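Local atomic coordinates of 3'-5'-exonuclease (Saccharomyces cerevisiae, PDB entry 3E2V), a protein that probably cuts double-stranded DNA internally without clear sequence preference and trims it from the 3' to the 5' end, using magnesium as cofactor. Residues A[209-214]-A[266-271]; A[136-141]-A[178-183]; A[17-22]-A[81-86]; A[320-325]-A[368-373]. All coordinates share one frame; numbering follows the deposited sequence.

Contact 1. Residues A[209-214]-A[266-271]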
loop_
_atom_site.group_PDB
_atom_site.type_symbol
_atom_site.label_atom_id
_atom_site.label_comp_id
_atom_site.label_asym_id
_atom_site.label_seq_id
_atom_site.Cartn_x
_atom_site.Cartn_y
_atom_site.Cartn_z
ATOM N N ASP A 209 16.573 0.757 -10.448
ATOM C CA ASP A 209 16.325 -0.670 -10.643
ATOM C C ASP A 209 14.833 -0.982 -10.773
ATOM O O ASP A 209 14.446 -1.871 -11.531
ATOM C CB ASP A 209 16.917 -1.493 -9.504
ATOM C CG ASP A 209 18.444 -1.600 -9.572
ATOM O OD1 ASP A 209 19.052 -1.067 -10.528
ATOM O OD2 ASP A 209 19.036 -2.218 -8.669
ATOM N N PHE A 210 14.004 -0.248 -10.034
ATOM C CA PHE A 210 12.541 -0.420 -10.058
ATOM C C PHE A 210 12.037 -0.068 -11.450
ATOM O O PHE A 210 11.287 -0.833 -12.063
ATOM C CB PHE A 210 11.976 0.519 -8.986
ATOM C CG PHE A 210 10.470 0.524 -8.826
ATOM C CD1 PHE A 210 9.821 -0.474 -8.100
ATOM C CD2 PHE A 210 9.725 1.613 -9.272
ATOM C CE1 PHE A 210 8.432 -0.415 -7.875
ATOM C CE2 PHE A 210 8.332 1.678 -9.061
ATOM C CZ PHE A 210 7.694 0.644 -8.370
ATOM N N VAL A 211 12.485 1.076 -11.973
ATOM C CA VAL A 211 12.085 1.506 -13.319
ATOM C C VAL A 211 12.606 0.546 -14.383
ATOM O O VAL A 211 11.888 0.231 -15.332
ATOM C CB VAL A 211 12.525 2.968 -13.577
ATOM C CG1 VAL A 211 12.421 3.333 -15.075
ATOM C CG2 VAL A 211 11.660 3.917 -12.739
ATOM N N GLN A 212 13.845 0.073 -14.224
ATOM C CA GLN A 212 14.420 -0.857 -15.184
ATOM C C GLN A 212 13.556 -2.124 -15.319
ATOM O O GLN A 212 13.292 -2.591 -16.429
ATOM C CB GLN A 212 15.848 -1.215 -14.775
ATOM C CG GLN A 212 16.565 -2.087 -15.795
ATOM C CD GLN A 212 17.974 -2.448 -15.372
ATOM O OE1 GLN A 212 18.903 -2.391 -16.181
ATOM N NE2 GLN A 212 18.142 -2.842 -14.113
ATOM N N ILE A 213 13.119 -2.686 -14.192
ATOM C CA ILE A 213 12.298 -3.892 -14.246
ATOM C C ILE A 213 10.928 -3.581 -14.844
ATOM O O ILE A 213 10.452 -4.278 -15.759
ATOM C CB ILE A 213 12.167 -4.509 -12.849
ATOM C CG1 ILE A 213 13.496 -5.157 -12.467
ATOM C CG2 ILE A 213 11.071 -5.570 -12.822
ATOM C CD1 ILE A 213 13.665 -5.458 -10.985
ATOM N N LEU A 214 10.279 -2.531 -14.350
ATOM C CA LEU A 214 8.953 -2.207 -14.859
ATOM C C LEU A 214 8.931 -1.836 -16.336
ATOM O O LEU A 214 7.956 -2.150 -17.038
ATOM C CB LEU A 214 8.304 -1.092 -14.023
ATOM C CG LEU A 214 7.917 -1.536 -12.612
ATOM C CD1 LEU A 214 7.568 -0.319 -11.766
ATOM C CD2 LEU A 214 6.734 -2.489 -12.655
ATOM N N LEU A 266 6.962 9.163 -13.354
ATOM C CA LEU A 266 5.879 9.710 -14.180
ATOM C C LEU A 266 6.086 9.427 -15.653
ATOM O O LEU A 266 5.112 9.224 -16.388
ATOM C CB LEU A 266 5.696 11.217 -13.952
ATOM C CG LEU A 266 5.246 11.623 -12.550
ATOM C CD1 LEU A 266 5.328 13.140 -12.399
ATOM C CD2 LEU A 266 3.827 11.142 -12.222
ATOM N N ASN A 267 7.347 9.395 -16.072
ATOM C CA ASN A 267 7.694 9.182 -17.475
ATOM C C ASN A 267 7.682 7.706 -17.874
ATOM O O ASN A 267 7.636 7.379 -19.065
ATOM C CB ASN A 267 9.039 9.855 -17.781
ATOM C CG ASN A 267 8.930 11.376 -17.835
ATOM O OD1 ASN A 267 7.928 11.929 -18.296
ATOM N ND2 ASN A 267 9.957 12.058 -17.350
ATOM N N LEU A 268 7.725 6.818 -16.887
ATOM C CA LEU A 268 7.679 5.381 -17.149
ATOM C C LEU A 268 6.390 4.988 -17.890
ATOM O O LEU A 268 6.435 4.185 -18.829
ATOM C CB LEU A 268 7.826 4.611 -15.824
ATOM C CG LEU A 268 7.589 3.104 -15.768
ATOM C CD1 LEU A 268 8.648 2.369 -16.597
ATOM C CD2 LEU A 268 7.663 2.659 -14.321
ATOM N N SER A 269 5.262 5.573 -17.478
ATOM C CA SER A 269 3.948 5.250 -18.042
ATOM C C SER A 269 2.931 6.296 -17.614
ATOM O O SER A 269 2.975 6.758 -16.482
ATOM C CB SER A 269 3.473 3.896 -17.517
ATOM O OG SER A 269 2.095 3.694 -17.782
ATOM N N PRO A 270 1.994 6.656 -18.503
ATOM C CA PRO A 270 0.902 7.547 -18.117
ATOM C C PRO A 270 0.016 6.919 -17.047
ATOM O O PRO A 270 -0.777 7.614 -16.416
ATOM C CB PRO A 270 0.118 7.734 -19.429
ATOM C CG PRO A 270 0.485 6.578 -20.254
ATOM C CD PRO A 270 1.914 6.299 -19.929
ATOM N N ASN A 271 0.173 5.609 -16.848
ATOM C CA ASN A 271 -0.647 4.863 -15.882
ATOM C C ASN A 271 0.014 4.685 -14.515
ATOM O O ASN A 271 -0.505 3.953 -13.679
ATOM C CB ASN A 271 -1.048 3.512 -16.481
ATOM C CG ASN A 271 -2.144 3.640 -17.539
ATOM O OD1 ASN A 271 -2.937 4.577 -17.508
ATOM N ND2 ASN A 271 -2.188 2.689 -18.468
#
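Leu268 reaches across to Val211 and Leu214, joining two helices that follow successive strands of the TIM barrel of this TatD-type hydrolase: helix 207-219 comes after strand 199-204, helix 259-268 after strand 250-252. No hydrogen bond crosses between the segments; the side chains meet through apolar groups, and the two methyls of Leu268 divide the work. Leu268 CD1 lies 4.2 Å from Val211 CG1 where the two side chains slide past each other in opposite directions, and it also comes close to the carbonyl oxygen of Val211. Leu268 CD2 is 3.8 Å from Leu214 CB and 3.9 Å from Leu214 CD1, the two leucines crossing at about a right angle. With CG anti to the backbone N (chi1 170°), Leu268 is extended toward the neighbouring helix, and its forked end suits a place where two different residues are met. An alanine in place of Leu268 is likely to open a gap against both Val211 and Leu214, with neither CD1 nor CD2 left to reach them. Behind this layer, Leu214 packs on Phe181 and Leu185 of helix 174-187, and its CD1 rides 3.4 Å above one face of the Phe210 ring, toward the rim. A polar bond marks the chain that leads from Leu268 to strand 272-276. There Ser269 forms an ST turn, its OG accepting from Asn271 N at 2.9 Å with an N-H...O angle of 157°.

Contact 2. Residues A[136-141]-A[178-183]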
loop_
_atom_site.group_PDB
_atom_site.type_symbol
_atom_site.label_atom_id
_atom_site.label_comp_id
_atom_site.label_asym_id
_atom_site.label_seq_id
_atom_site.Cartn_x
_atom_site.Cartn_y
_atom_site.Cartn_z
ATOM N N GLY A 136 7.329 -23.965 -6.319
ATOM C CA GLY A 136 6.119 -24.321 -5.573
ATOM C C GLY A 136 5.476 -23.145 -4.859
ATOM O O GLY A 136 4.248 -23.044 -4.799
ATOM N N LYS A 137 6.306 -22.263 -4.312
ATOM C CA LYS A 137 5.777 -21.095 -3.614
ATOM C C LYS A 137 5.129 -20.110 -4.578
ATOM O O LYS A 137 4.104 -19.502 -4.265
ATOM C CB LYS A 137 6.855 -20.403 -2.772
ATOM C CG LYS A 137 7.342 -21.255 -1.582
ATOM C CD LYS A 137 6.204 -21.668 -0.649
ATOM C CE LYS A 137 5.799 -20.540 0.289
ATOM N NZ LYS A 137 4.746 -21.013 1.250
ATOM N N LEU A 138 5.725 -19.949 -5.755
ATOM C CA LEU A 138 5.118 -19.095 -6.761
ATOM C C LEU A 138 3.787 -19.665 -7.251
ATOM O O LEU A 138 2.812 -18.928 -7.437
ATOM C CB LEU A 138 6.096 -18.889 -7.926
ATOM C CG LEU A 138 7.227 -17.898 -7.632
ATOM C CD1 LEU A 138 8.356 -18.108 -8.633
ATOM C CD2 LEU A 138 6.725 -16.443 -7.674
ATOM N N LYS A 139 3.734 -20.986 -7.417
ATOM C CA LYS A 139 2.464 -21.647 -7.731
ATOM C C LYS A 139 1.399 -21.403 -6.652
ATOM O O LYS A 139 0.248 -21.107 -6.956
ATOM C CB LYS A 139 2.693 -23.154 -7.891
ATOM C CG LYS A 139 1.428 -23.902 -8.212
ATOM C CD LYS A 139 1.732 -25.338 -8.630
ATOM C CE LYS A 139 0.511 -25.972 -9.278
ATOM N NZ LYS A 139 -0.605 -26.048 -8.304
ATOM N N GLU A 140 1.800 -21.531 -5.392
ATOM C CA GLU A 140 0.896 -21.317 -4.269
ATOM C C GLU A 140 0.320 -19.893 -4.319
ATOM O O GLU A 140 -0.881 -19.692 -4.135
ATOM C CB GLU A 140 1.630 -21.560 -2.954
ATOM C CG GLU A 140 0.773 -21.297 -1.723
ATOM C CD GLU A 140 1.544 -21.396 -0.421
ATOM O OE1 GLU A 140 2.689 -21.907 -0.433
ATOM O OE2 GLU A 140 0.993 -20.971 0.625
ATOM N N LEU A 141 1.183 -18.922 -4.605
ATOM C CA LEU A 141 0.759 -17.530 -4.693
ATOM C C LEU A 141 -0.208 -17.267 -5.851
ATOM O O LEU A 141 -1.249 -16.633 -5.666
ATOM C CB LEU A 141 1.999 -16.634 -4.795
ATOM C CG LEU A 141 1.734 -15.133 -4.871
ATOM C CD1 LEU A 141 1.008 -14.629 -3.627
ATOM C CD2 LEU A 141 3.057 -14.416 -5.041
ATOM N N LYS A 178 15.034 -8.449 -6.481
ATOM C CA LYS A 178 14.830 -8.223 -7.915
ATOM C C LYS A 178 14.178 -9.440 -8.559
ATOM O O LYS A 178 13.235 -9.308 -9.353
ATOM C CB LYS A 178 16.163 -7.895 -8.598
ATOM C CG LYS A 178 16.660 -6.492 -8.272
ATOM C CD LYS A 178 18.128 -6.313 -8.693
ATOM C CE LYS A 178 18.292 -6.137 -10.179
ATOM N NZ LYS A 178 19.768 -6.194 -10.498
ATOM N N VAL A 179 14.680 -10.632 -8.241
ATOM C CA VAL A 179 14.134 -11.836 -8.877
ATOM C C VAL A 179 12.648 -12.044 -8.550
ATOM O O VAL A 179 11.842 -12.314 -9.448
ATOM C CB VAL A 179 14.935 -13.103 -8.521
ATOM C CG1 VAL A 179 14.268 -14.328 -9.117
ATOM C CG2 VAL A 179 16.348 -12.989 -9.061
ATOM N N PHE A 180 12.287 -11.919 -7.275
ATOM C CA PHE A 180 10.909 -12.210 -6.877
ATOM C C PHE A 180 9.925 -11.067 -7.102
ATOM O O PHE A 180 8.736 -11.309 -7.211
ATOM C CB PHE A 180 10.874 -12.857 -5.490
ATOM C CG PHE A 180 11.417 -14.246 -5.516
ATOM C CD1 PHE A 180 10.671 -15.264 -6.106
ATOM C CD2 PHE A 180 12.710 -14.516 -5.080
ATOM C CE1 PHE A 180 11.190 -16.569 -6.201
ATOM C CE2 PHE A 180 13.245 -15.811 -5.184
ATOM C CZ PHE A 180 12.497 -16.824 -5.749
ATOM N N PHE A 181 10.424 -9.837 -7.223
ATOM C CA PHE A 181 9.578 -8.761 -7.770
ATOM C C PHE A 181 9.192 -9.137 -9.207
ATOM O O PHE A 181 8.007 -9.116 -9.583
ATOM C CB PHE A 181 10.338 -7.433 -7.706
ATOM C CG PHE A 181 9.617 -6.243 -8.304
ATOM C CD1 PHE A 181 8.221 -6.103 -8.242
ATOM C CD2 PHE A 181 10.363 -5.211 -8.847
ATOM C CE1 PHE A 181 7.600 -4.962 -8.778
ATOM C CE2 PHE A 181 9.770 -4.075 -9.369
ATOM C CZ PHE A 181 8.393 -3.934 -9.337
ATOM N N GLU A 182 10.196 -9.490 -10.009
ATOM C CA GLU A 182 9.935 -9.803 -11.402
ATOM C C GLU A 182 9.057 -11.040 -11.590
ATOM O O GLU A 182 8.149 -11.016 -12.417
ATOM C CB GLU A 182 11.242 -9.944 -12.185
ATOM C CG GLU A 182 11.003 -10.289 -13.655
ATOM C CD GLU A 182 12.235 -10.100 -14.508
ATOM O OE1 GLU A 182 13.141 -9.336 -14.118
ATOM O OE2 GLU A 182 12.282 -10.729 -15.584
ATOM N N GLU A 183 9.283 -12.100 -10.814
ATOM C CA GLU A 183 8.440 -13.293 -10.951
ATOM C C GLU A 183 6.979 -13.002 -10.573
ATOM O O GLU A 183 6.048 -13.518 -11.201
ATOM C CB GLU A 183 8.982 -14.491 -10.144
ATOM C CG GLU A 183 10.327 -15.008 -10.664
ATOM C CD GLU A 183 10.279 -15.418 -12.150
ATOM O OE1 GLU A 183 9.389 -16.219 -12.543
ATOM O OE2 GLU A 183 11.139 -14.933 -12.928
#
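Phe180 and Glu183, one turn apart on helix 174-187, together receive Leu138 of helix 132-149, so that two helices in the outer layer of the TIM barrel are packed side by side. Along segment 178-183, Val179 comes first: it covers one face of its neighbour's ring, its CG1 lying 4.3 Å above the plane and over the centre. Phe180 then offers Leu138 its edge. Ring atom CE1 of Phe180 meets Leu138 CD1 at 4.0 Å, near the ring plane, while the ring also stacks with Phe97 and meets Phe228 at a steep angle. A flat aromatic suits this buried place because its edge and its faces serve different partners. Phe181 and Glu182 belong to other sides of the helix, turned to helix 207-219. Glu183 meets Leu138 through its hydrocarbon stem. Its chain bends at chi2 (-57°), and the carboxylate finds a partner in Lys186, whose NZ makes a salt bridge with OE2, while the methylene base is left to pack against leucine. The fork of Leu138 straddles that base, crossing it at about a right angle: Glu183 CB is 3.9 Å from Leu138 CD2 and 4.0 Å from Leu138 CD1.

Contact 3. Residues A[17-22]-A[81-86]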
loop_
_atom_site.group_PDB
_atom_site.type_symbol
_atom_site.label_atom_id
_atom_site.label_comp_id
_atom_site.label_asym_id
_atom_site.label_seq_id
_atom_site.Cartn_x
_atom_site.Cartn_y
_atom_site.Cartn_z
ATOM N N ILE A 17 -5.807 4.280 0.422
ATOM C CA ILE A 17 -5.216 3.162 -0.349
ATOM C C ILE A 17 -4.135 2.422 0.417
ATOM O O ILE A 17 -3.589 1.449 -0.101
ATOM C CB ILE A 17 -4.674 3.600 -1.743
ATOM C CG1 ILE A 17 -3.416 4.462 -1.620
ATOM C CG2 ILE A 17 -5.775 4.334 -2.503
ATOM C CD1 ILE A 17 -2.563 4.516 -2.897
ATOM N N GLY A 18 -3.875 2.847 1.659
ATOM C CA GLY A 18 -2.777 2.284 2.438
ATOM C C GLY A 18 -3.128 2.051 3.886
ATOM O O GLY A 18 -2.584 2.706 4.783
ATOM N N LEU A 19 -4.026 1.109 4.133
ATOM C CA LEU A 19 -4.403 0.807 5.487
ATOM C C LEU A 19 -3.792 -0.533 5.927
ATOM O O LEU A 19 -4.153 -1.594 5.409
ATOM C CB LEU A 19 -5.931 0.793 5.600
ATOM C CG LEU A 19 -6.527 0.395 6.960
ATOM C CD1 LEU A 19 -5.939 1.231 8.089
ATOM C CD2 LEU A 19 -8.025 0.569 6.946
ATOM N N ASN A 20 -2.856 -0.493 6.876
ATOM C CA ASN A 20 -2.221 -1.744 7.316
ATOM C C ASN A 20 -3.012 -2.353 8.459
ATOM O O ASN A 20 -2.548 -2.407 9.603
ATOM C CB ASN A 20 -0.789 -1.463 7.753
ATOM C CG ASN A 20 0.036 -0.865 6.651
ATOM O OD1 ASN A 20 0.466 -1.566 5.733
ATOM N ND2 ASN A 20 0.280 0.458 6.742
ATOM N N LEU A 21 -4.235 -2.775 8.153
ATOM C CA LEU A 21 -5.181 -3.174 9.191
ATOM C C LEU A 21 -4.785 -4.424 9.958
ATOM O O LEU A 21 -5.225 -4.610 11.099
ATOM C CB LEU A 21 -6.568 -3.325 8.577
ATOM C CG LEU A 21 -7.698 -3.298 9.609
ATOM C CD1 LEU A 21 -7.813 -1.939 10.312
ATOM C CD2 LEU A 21 -9.016 -3.672 8.944
ATOM N N THR A 22 -3.946 -5.267 9.369
ATOM C CA THR A 22 -3.436 -6.424 10.105
ATOM C C THR A 22 -2.332 -6.088 11.108
ATOM O O THR A 22 -1.869 -6.990 11.820
ATOM C CB THR A 22 -2.873 -7.494 9.166
ATOM O OG1 THR A 22 -1.709 -6.980 8.491
ATOM C CG2 THR A 22 -3.916 -7.926 8.155
ATOM N N LEU A 81 -16.865 0.978 6.686
ATOM C CA LEU A 81 -16.069 1.203 5.468
ATOM C C LEU A 81 -16.157 -0.013 4.573
ATOM O O LEU A 81 -16.202 -1.149 5.060
ATOM C CB LEU A 81 -14.588 1.425 5.794
ATOM C CG LEU A 81 -14.090 2.835 6.099
ATOM C CD1 LEU A 81 -14.713 3.417 7.353
ATOM C CD2 LEU A 81 -12.577 2.813 6.228
ATOM N N LYS A 82 -16.177 0.208 3.265
ATOM C CA LYS A 82 -16.009 -0.896 2.344
ATOM C C LYS A 82 -14.513 -1.194 2.272
ATOM O O LYS A 82 -13.715 -0.320 1.901
ATOM C CB LYS A 82 -16.574 -0.572 0.961
ATOM C CG LYS A 82 -16.446 -1.704 -0.041
ATOM C CD LYS A 82 -17.258 -2.940 0.358
ATOM C CE LYS A 82 -16.976 -4.115 -0.561
ATOM N NZ LYS A 82 -17.258 -5.421 0.109
ATOM N N LEU A 83 -14.141 -2.414 2.653
ATOM C CA LEU A 83 -12.743 -2.812 2.663
ATOM C C LEU A 83 -12.413 -3.735 1.518
ATOM O O LEU A 83 -13.106 -4.731 1.259
ATOM C CB LEU A 83 -12.397 -3.496 3.974
ATOM C CG LEU A 83 -12.564 -2.651 5.237
ATOM C CD1 LEU A 83 -12.287 -3.485 6.471
ATOM C CD2 LEU A 83 -11.656 -1.443 5.223
ATOM N N TYR A 84 -11.331 -3.375 0.833
ATOM C CA TYR A 84 -10.700 -4.226 -0.159
ATOM C C TYR A 84 -9.313 -4.601 0.326
ATOM O O TYR A 84 -8.854 -4.079 1.327
ATOM C CB TYR A 84 -10.659 -3.522 -1.518
ATOM C CG TYR A 84 -12.038 -3.109 -1.979
ATOM C CD1 TYR A 84 -12.989 -4.069 -2.299
ATOM C CD2 TYR A 84 -12.390 -1.774 -2.065
ATOM C CE1 TYR A 84 -14.267 -3.707 -2.711
ATOM C CE2 TYR A 84 -13.671 -1.396 -2.470
ATOM C CZ TYR A 84 -14.600 -2.363 -2.790
ATOM O OH TYR A 84 -15.865 -1.973 -3.193
ATOM N N HIS A 85 -8.650 -5.540 -0.348
ATOM C CA HIS A 85 -7.282 -5.869 0.051
ATOM C C HIS A 85 -6.404 -6.268 -1.123
ATOM O O HIS A 85 -6.884 -6.531 -2.247
ATOM C CB HIS A 85 -7.286 -6.989 1.087
ATOM C CG HIS A 85 -7.703 -8.301 0.508
ATOM N ND1 HIS A 85 -6.804 -9.162 -0.080
ATOM C CD2 HIS A 85 -8.928 -8.854 0.338
ATOM C CE1 HIS A 85 -7.448 -10.225 -0.532
ATOM N NE2 HIS A 85 -8.737 -10.064 -0.284
ATOM N N THR A 86 -5.107 -6.332 -0.840
ATOM C CA THR A 86 -4.146 -6.787 -1.833
ATOM C C THR A 86 -3.713 -8.214 -1.506
ATOM O O THR A 86 -4.018 -8.750 -0.421
ATOM C CB THR A 86 -2.878 -5.865 -1.853
ATOM O OG1 THR A 86 -2.057 -6.151 -0.709
ATOM C CG2 THR A 86 -3.263 -4.389 -1.814
#
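Beside Leu19, which packs on Leu83, the amide nitrogen ND2 of Asn20 is held by two acceptors, the carbonyl oxygen of Ala304 and OD1 of Asp303. Asp303 is a magnesium ligand, so Asn20 is a second-shell residue that probably helps to position that carboxylate; Asn20 OD1 is in turn bonded to Thr58 OG1. The backbone makes an inverse gamma turn centred on Asn20, closed by a weak bond from Leu21 N to Leu19 O of 3.0 Å. On either side of Asn20 a leucine points at segment 81-86, and both find Leu83. Leu21 CD2 touches Leu83 CD1 at 4.1 Å, the two side chains crossing at about a right angle; Leu19 CD2 reaches Leu83 CD2 more loosely, at 4.5 Å. Leu83 has CG anti to its carbonyl carbon (chi1 -61°), which points the fork towards segment 17-22, and its two methyls are divided between the two leucines. The backbones remain well apart because strand 52-57 runs between them, and Leu19 packs on its small Ala55. Leu21 and Leu83 also lean on Leu71 and Val75 of helix 62-75, respectively, so branched aliphatic residues fill this buried layer. Further along, His85 ND1 donates to Thr86 O at 2.8 Å; the bond is nearly straight at 176° and lies in the imidazole plane, though it comes in from above the carbonyl plane. The arrangement is that of a TIM barrel of the metallo-dependent hydrolase superfamily: leucines pack between strands and helices, while the chain after the first strand turns the amide of Asn20 to the metal ligand Asp303.

Contact 4. Residues A[320-325]-A[368-373]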
loop_
_atom_site.group_PDB
_atom_site.type_symbol
_atom_site.label_atom_id
_atom_site.label_comp_id
_atom_site.label_asym_id
_atom_site.label_seq_id
_atom_site.Cartn_x
_atom_site.Cartn_y
_atom_site.Cartn_z
ATOM N N ALA A 320 -2.110 23.376 11.590
ATOM C CA ALA A 320 -2.202 24.506 12.518
ATOM C C ALA A 320 -3.136 25.585 11.954
ATOM O O ALA A 320 -4.029 26.066 12.665
ATOM C CB ALA A 320 -0.814 25.067 12.820
ATOM N N LYS A 321 -2.946 25.931 10.679
ATOM C CA LYS A 321 -3.795 26.909 9.988
ATOM C C LYS A 321 -5.263 26.501 10.051
ATOM O O LYS A 321 -6.126 27.312 10.395
ATOM C CB LYS A 321 -3.344 27.100 8.528
ATOM C CG LYS A 321 -4.287 27.950 7.677
ATOM C CD LYS A 321 -3.860 27.981 6.219
ATOM C CE LYS A 321 -4.827 28.830 5.400
ATOM N NZ LYS A 321 -4.426 28.904 3.970
ATOM N N TYR A 322 -5.546 25.241 9.726
ATOM C CA TYR A 322 -6.915 24.742 9.763
ATOM C C TYR A 322 -7.532 24.743 11.163
ATOM O O TYR A 322 -8.720 25.047 11.322
ATOM C CB TYR A 322 -7.014 23.361 9.086
ATOM C CG TYR A 322 -7.425 23.474 7.631
ATOM C CD1 TYR A 322 -6.570 24.050 6.686
ATOM C CD2 TYR A 322 -8.681 23.037 7.208
ATOM C CE1 TYR A 322 -6.956 24.170 5.356
ATOM C CE2 TYR A 322 -9.070 23.163 5.892
ATOM C CZ TYR A 322 -8.210 23.727 4.972
ATOM O OH TYR A 322 -8.597 23.837 3.648
ATOM N N GLN A 323 -6.714 24.433 12.172
ATOM C CA GLN A 323 -7.147 24.485 13.570
ATOM C C GLN A 323 -7.591 25.897 13.922
ATOM O O GLN A 323 -8.626 26.092 14.578
ATOM C CB GLN A 323 -6.004 24.089 14.503
ATOM C CG GLN A 323 -5.710 22.611 14.545
ATOM C CD GLN A 323 -4.637 22.262 15.555
ATOM O OE1 GLN A 323 -4.915 22.067 16.740
ATOM N NE2 GLN A 323 -3.399 22.172 15.086
ATOM N N GLU A 324 -6.805 26.869 13.456
ATOM C CA GLU A 324 -6.989 28.272 13.811
ATOM C C GLU A 324 -8.159 28.914 13.075
ATOM O O GLU A 324 -9.001 29.573 13.690
ATOM C CB GLU A 324 -5.704 29.062 13.535
ATOM N N VAL A 325 -8.214 28.721 11.762
ATOM C CA VAL A 325 -9.118 29.512 10.931
ATOM C C VAL A 325 -10.274 28.728 10.323
ATOM O O VAL A 325 -11.219 29.327 9.807
ATOM C CB VAL A 325 -8.345 30.238 9.801
ATOM N N VAL A 368 -3.197 19.004 3.912
ATOM C CA VAL A 368 -1.815 19.364 3.600
ATOM C C VAL A 368 -1.583 19.427 2.081
ATOM O O VAL A 368 -0.997 20.390 1.575
ATOM C CB VAL A 368 -0.827 18.383 4.263
ATOM C CG1 VAL A 368 0.608 18.647 3.796
ATOM C CG2 VAL A 368 -0.943 18.464 5.791
ATOM N N VAL A 369 -2.038 18.410 1.358
ATOM C CA VAL A 369 -1.802 18.363 -0.081
ATOM C C VAL A 369 -2.496 19.542 -0.773
ATOM O O VAL A 369 -1.916 20.155 -1.669
ATOM C CB VAL A 369 -2.232 16.987 -0.659
ATOM C CG1 VAL A 369 -2.195 17.003 -2.191
ATOM C CG2 VAL A 369 -1.318 15.880 -0.123
ATOM N N SER A 370 -3.703 19.875 -0.319
ATOM C CA SER A 370 -4.447 20.973 -0.924
ATOM C C SER A 370 -3.720 22.307 -0.722
ATOM O O SER A 370 -3.628 23.114 -1.657
ATOM C CB SER A 370 -5.869 21.019 -0.363
ATOM O OG SER A 370 -5.880 21.537 0.952
ATOM N N GLU A 371 -3.174 22.526 0.472
ATOM C CA GLU A 371 -2.444 23.766 0.752
ATOM C C GLU A 371 -1.131 23.833 -0.018
ATOM O O GLU A 371 -0.780 24.875 -0.587
ATOM C CB GLU A 371 -2.210 23.923 2.262
ATOM C CG GLU A 371 -3.489 24.210 3.042
ATOM C CD GLU A 371 -4.003 25.626 2.814
ATOM O OE1 GLU A 371 -3.184 26.565 2.883
ATOM O OE2 GLU A 371 -5.209 25.783 2.563
ATOM N N VAL A 372 -0.407 22.721 -0.060
ATOM C CA VAL A 372 0.855 22.663 -0.784
ATOM C C VAL A 372 0.663 22.954 -2.276
ATOM O O VAL A 372 1.449 23.690 -2.878
ATOM C CB VAL A 372 1.546 21.294 -0.580
ATOM C CG1 VAL A 372 2.681 21.096 -1.565
ATOM C CG2 VAL A 372 2.057 21.171 0.847
ATOM N N LYS A 373 -0.385 22.387 -2.860
ATOM C CA LYS A 373 -0.632 22.529 -4.299
ATOM C C LYS A 373 -1.445 23.757 -4.668
ATOM O O LYS A 373 -1.621 24.044 -5.864
ATOM C CB LYS A 373 -1.372 21.301 -4.810
ATOM C CG LYS A 373 -0.530 20.080 -4.945
ATOM C CD LYS A 373 -1.396 18.964 -5.501
ATOM C CE LYS A 373 -0.609 18.050 -6.396
ATOM N NZ LYS A 373 -0.105 18.725 -7.618
HETATM O O HOH W 1 -6.868 24.179 1.715
#
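Segments 320-325 and 368-373 are helical and run nearly perpendicular, their directions 100° apart, with the axes no closer than 11.9 Å; the nearest CA atoms are those of Tyr322 and Val368. Long side chains must therefore bridge the distance. Lys321, with CG anti to the backbone N (chi1 172°) and the chain extended beyond, carries NZ to Glu371 OE1, a salt bridge of 2.9 Å. The ammonium group comes to the syn side of the carboxylate, about 32° out of its plane. Glu371 OE2 sits at the edge of the Tyr322 ring, 3.7 Å from Tyr322 CE1, an approach at which the slightly positive ring hydrogens would suit a carboxylate. A water ties the polar ends together: it lies 2.6 Å from Tyr322 OH and donates to Glu371 OE2. A further bond from it to Ser370 OG is doubtful, since that side chain has two conformers; the serine hydroxyl is bonded to Ile367 O in its own helix. Were an alanine here instead of Glu371, the ammonium of Lys321 would probably lose its mate and the water one of its acceptors. This partly buried polar bridge joins helices 316-325 and 362-373 outside the strands of the TIM barrel and away from the metal site.

The four contacts sample different depths of one TIM barrel. Contact 3 lies nearest, its centre about 9 Å from the chain's centre, and alone includes a strand of the barrel sheet; contacts 1, 2 and 4 join helices or their ends in the outer layer. Contacts 2 and 3 are fully buried, whereas 1 and 4 are partly so. Chemistry follows place: contacts 1 to 3 meet across their segments through apolar groups, while contact 4, its centre about 25 Å from the chain's, relies on a salt bridge and a water. Contacts 1 and 2 are continuous, since Phe181 of helix 174-187 packs on Phe210, with Phe181 CZ 3.8 Å from Phe210 CE1. Contact 4 touches none of the others.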